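Local coordinates for cell surface protein (Faecalibacterium prausnitzii A2-165, PDB 4GT6) that is of unknown function but, as an extracellular leucine-rich repeat protein of the BspA type, probably binds other proteins, at residues Thr172-Arg177 / Ala191-Ile196. Residues are numbered along the deposited sequence; the frame is centred on the assembly and turned at random.
Sequences TAIEER and AKVTRI. With EDO (1,2-ethanediol), chain G; EDO (1,2-ethanediol), chain F.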
ATOM      1  N   THR A 172     -13.679  -7.309  -6.163  1.00 14.85           N
ATOM      2  CA  THR A 172     -14.661  -6.787  -5.200  1.00 15.61           C
ATOM      3  C   THR A 172     -13.983  -6.089  -4.021  1.00 18.87           C
ATOM      4  O   THR A 172     -14.674  -5.445  -3.218  1.00 17.59           O
ATOM      5  CB  THR A 172     -15.597  -7.891  -4.673  1.00 20.85           C
ATOM      6  OG1 THR A 172     -14.878  -8.728  -3.762  1.00 23.67           O
ATOM      7  CG2 THR A 172     -16.239  -8.703  -5.789  1.00 22.69           C
ATOM      8  N   ALA A 173     -12.662  -6.271  -3.869  1.00 14.98           N
ATOM      9  CA  ALA A 173     -11.943  -5.669  -2.749  1.00 16.01           C
ATOM     10  C   ALA A 173     -10.538  -5.314  -3.119  1.00 17.81           C
ATOM     11  O   ALA A 173      -9.879  -6.059  -3.841  1.00 17.29           O
ATOM     12  CB  ALA A 173     -11.935  -6.604  -1.532  1.00 16.31           C
ATOM     13  N   ILE A 174     -10.082  -4.160  -2.633  1.00 14.18           N
ATOM     14  CA  ILE A 174      -8.692  -3.699  -2.759  1.00 13.53           C
ATOM     15  C   ILE A 174      -8.231  -3.619  -1.326  1.00 16.88           C
ATOM     16  O   ILE A 174      -8.638  -2.707  -0.608  1.00 17.06           O
ATOM     17  CB  ILE A 174      -8.550  -2.374  -3.548  1.00 16.17           C
ATOM     18  CG1 ILE A 174      -9.125  -2.500  -4.961  1.00 16.74           C
ATOM     19  CG2 ILE A 174      -7.077  -1.901  -3.564  1.00 15.77           C
ATOM     20  CD1 ILE A 174      -9.330  -1.101  -5.657  1.00 19.54           C
ATOM     21  N   GLU A 175      -7.411  -4.579  -0.883  1.00 13.06           N
ATOM     22  CA  GLU A 175      -7.105  -4.679   0.544  1.00 12.31           C
ATOM     23  C   GLU A 175      -6.083  -3.651   1.022  1.00 13.83           C
ATOM     24  O   GLU A 175      -5.501  -2.911   0.226  1.00 14.52           O
ATOM     25  CB  GLU A 175      -6.699  -6.127   0.947  1.00 13.29           C
ATOM     26  CG  GLU A 175      -7.709  -7.220   0.561  1.00 15.50           C
ATOM     27  CD  GLU A 175      -9.113  -7.195   1.163  1.00 34.45           C
ATOM     28  OE1 GLU A 175      -9.459  -6.235   1.888  1.00 23.83           O
ATOM     29  OE2 GLU A 175      -9.884  -8.142   0.886  1.00 25.31           O
ATOM     30  N   GLU A 176      -5.887  -3.590   2.334  1.00 13.02           N
ATOM     31  CA  GLU A 176      -4.975  -2.642   2.963  1.00 12.81           C
ATOM     32  C   GLU A 176      -3.620  -2.576   2.292  1.00 15.72           C
ATOM     33  O   GLU A 176      -3.020  -3.623   2.014  1.00 15.18           O
ATOM     34  CB  GLU A 176      -4.736  -3.035   4.432  1.00 14.17           C
ATOM     35  CG  GLU A 176      -5.898  -2.736   5.353  1.00 23.35           C
ATOM     36  CD  GLU A 176      -5.665  -3.082   6.812  1.00 40.71           C
ATOM     37  OE1 GLU A 176      -4.586  -3.633   7.132  1.00 32.31           O
ATOM     38  OE2 GLU A 176      -6.578  -2.823   7.633  1.00 30.09           O
ATOM     39  N   ARG A 177      -3.125  -1.335   2.060  1.00 12.98           N
ATOM     40  CA  ARG A 177      -1.782  -1.055   1.520  0.50 13.44           C
ATOM     41  C   ARG A 177      -1.517  -1.705   0.142  1.00 16.94           C
ATOM     42  O   ARG A 177      -0.359  -1.793  -0.274  1.00 16.08           O
ATOM     43  CB  ARG A 177      -0.684  -1.507   2.532  0.50 13.86           C
ATOM     44  CG  ARG A 177      -0.914  -1.011   3.973  0.50 13.17           C
ATOM     45  CD  ARG A 177       0.198  -1.368   4.964  0.50 17.19           C
ATOM     46  NE  ARG A 177       1.526  -0.894   4.562  0.50 20.48           N
ATOM     47  CZ  ARG A 177       1.954   0.362   4.667  0.50 34.33           C
ATOM     48  NH1 ARG A 177       1.155   1.308   5.144  0.50 22.53           N
ATOM     49  NH2 ARG A 177       3.179   0.684   4.276  0.50 23.35           N
ATOM     50  N   ALA A 191     -16.646  -1.386 -10.944  1.00 18.82           N
ATOM     51  CA  ALA A 191     -18.008  -1.347 -10.386  1.00 19.84           C
ATOM     52  C   ALA A 191     -18.275  -2.234  -9.177  1.00 21.88           C
ATOM     53  O   ALA A 191     -19.022  -1.821  -8.292  1.00 21.67           O
ATOM     54  CB  ALA A 191     -19.032  -1.674 -11.469  1.00 21.61           C
ATOM     55  N   LYS A 192     -17.664  -3.423  -9.115  1.00 16.01           N
ATOM     56  CA  LYS A 192     -17.964  -4.366  -8.034  1.00 16.17           C
ATOM     57  C   LYS A 192     -17.143  -4.162  -6.760  1.00 18.28           C
ATOM     58  O   LYS A 192     -17.313  -4.925  -5.811  1.00 17.60           O
ATOM     59  CB  LYS A 192     -17.792  -5.798  -8.550  1.00 18.53           C
ATOM     60  CG  LYS A 192     -18.994  -6.210  -9.413  1.00 28.22           C
ATOM     61  CD  LYS A 192     -18.703  -7.358 -10.375  1.00 43.79           C
ATOM     62  CE  LYS A 192     -18.059  -8.569  -9.747  1.00 61.24           C
ATOM     63  NZ  LYS A 192     -18.932  -9.758  -9.822  1.00 74.28           N
ATOM     64  N   VAL A 193     -16.280  -3.146  -6.709  1.00 14.71           N
ATOM     65  CA  VAL A 193     -15.498  -2.927  -5.495  1.00 13.40           C
ATOM     66  C   VAL A 193     -16.420  -2.484  -4.328  1.00 17.80           C
ATOM     67  O   VAL A 193     -17.105  -1.450  -4.423  1.00 18.45           O
ATOM     68  CB  VAL A 193     -14.340  -1.927  -5.732  1.00 15.34           C
ATOM     69  CG1 VAL A 193     -13.666  -1.570  -4.389  1.00 14.89           C
ATOM     70  CG2 VAL A 193     -13.312  -2.525  -6.714  1.00 13.65           C
ATOM     71  N   THR A 194     -16.430  -3.264  -3.237  1.00 13.89           N
ATOM     72  CA  THR A 194     -17.250  -2.933  -2.055  1.00 15.22           C
ATOM     73  C   THR A 194     -16.381  -2.722  -0.818  1.00 17.96           C
ATOM     74  O   THR A 194     -16.909  -2.372   0.252  1.00 16.40           O
ATOM     75  CB  THR A 194     -18.328  -3.993  -1.783  1.00 18.70           C
ATOM     76  OG1 THR A 194     -17.678  -5.251  -1.577  1.00 18.84           O
ATOM     77  CG2 THR A 194     -19.393  -4.057  -2.895  1.00 19.79           C
ATOM     78  N   ARG A 195     -15.053  -2.917  -0.961  1.00 14.24           N
ATOM     79  CA  ARG A 195     -14.117  -2.689   0.138  1.00 13.88           C
ATOM     80  C   ARG A 195     -12.794  -2.175  -0.392  1.00 16.42           C
ATOM     81  O   ARG A 195     -12.212  -2.754  -1.311  1.00 15.15           O
ATOM     82  CB  ARG A 195     -13.893  -3.968   0.982  1.00 15.47           C
ATOM     83  CG  ARG A 195     -12.788  -3.812   2.052  1.00 18.47           C
ATOM     84  CD  ARG A 195     -12.793  -4.943   3.066  1.00 23.29           C
ATOM     85  NE  ARG A 195     -12.346  -6.206   2.471  1.00 23.75           N
ATOM     86  CZ  ARG A 195     -13.151  -7.203   2.119  1.00 34.50           C
ATOM     87  NH1 ARG A 195     -14.462  -7.106   2.310  1.00 29.36           N
ATOM     88  NH2 ARG A 195     -12.654  -8.299   1.563  1.00 24.55           N
ATOM     89  N   ILE A 196     -12.310  -1.096   0.207  1.00 14.31           N
ATOM     90  CA  ILE A 196     -10.965  -0.578  -0.057  1.00 14.16           C
ATOM     91  C   ILE A 196     -10.340  -0.439   1.323  1.00 19.35           C
ATOM     92  O   ILE A 196     -10.835   0.336   2.142  1.00 18.60           O
ATOM     93  CB  ILE A 196     -10.887   0.737  -0.890  1.00 16.22           C
ATOM     94  CG1 ILE A 196     -11.572   0.583  -2.270  1.00 15.64           C
ATOM     95  CG2 ILE A 196      -9.405   1.165  -1.032  1.00 14.12           C
ATOM     96  CD1 ILE A 196     -11.449   1.804  -3.240  1.00 16.03           C
TER
HETATM   97  C1  EDO G 905       2.310   4.761   6.129  1.00 42.01           C
HETATM   98  O1  EDO G 905       1.618   3.588   6.528  1.00 46.76           O
HETATM   99  C2  EDO G 905       1.608   5.341   4.878  1.00 36.98           C
HETATM  100  O2  EDO G 905       1.767   4.463   3.791  1.00 30.69           O
HETATM  101  C1  EDO F 904      -8.363   3.846   2.269  1.00 35.88           C
HETATM  102  O1  EDO F 904      -7.349   4.446   3.123  1.00 30.58           O
HETATM  103  C2  EDO F 904      -9.513   3.256   3.148  1.00 38.92           C
HETATM  104  O2  EDO F 904     -10.743   3.025   2.448  1.00 43.15           O
HETATM  105  O   HOH W   1     -15.566  -7.184  -1.045  1.00 31.27           O
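In the leucine-rich repeat solenoid, Ile174 and Ile196 pair as parallel neighbours on two short strands, 173-174 and 195-196, whose touching parts run nearly parallel. Two good backbone bonds hold these short, weakly bonded strands together: Ile174 N donates to Arg195 O at 2.9 Å, and, just before the strands, Thr194 N reaches Thr172 O at 2.8 Å with a nearly straight N-H...O angle of 173°. Thr172 O also accepts a bond from a water that bridges the hydroxyls of Thr172 and Thr194, plus a weak one from Arg195 N. The CA-H groups of Ala173 and Ile196 point at Arg195 O and Ile174 O, filling in between the stronger bonds.

The two faces of the pair differ sharply. On one, Ile174 CD1 lies 4.3 Å from Ile196 CD1 and also approaches Val193 CG2, while Ile189 of strand 186-189 packs against both isoleucines, with Leu167 and Phe179 also on Ile174. On the other, Arg195 sends CG anti to its own N (chi1 173°) and bends at chi3, which brings the guanidinium over Ala173 CB, 3.6 Å from Arg195 NH2. At its edge Arg195 meets the Glu175 carboxylate side-on, NE to OE1 and NH2 to OE2, both at 2.9 Å, each oxygen using its syn lone pair. With the two planes only 15° apart, this bidentate salt bridge fixes the rotation of both groups. A glutamine in place of Glu175 would probably lose the charge match and one of the two acceptors, leaving the guanidinium freer to swing off Ala173.

Because strand 150-151 flanks 173-174 on its other side, the contact is one step in the parallel stacking of successive coils over an apolar interior that is characteristic of a leucine-rich repeat solenoid.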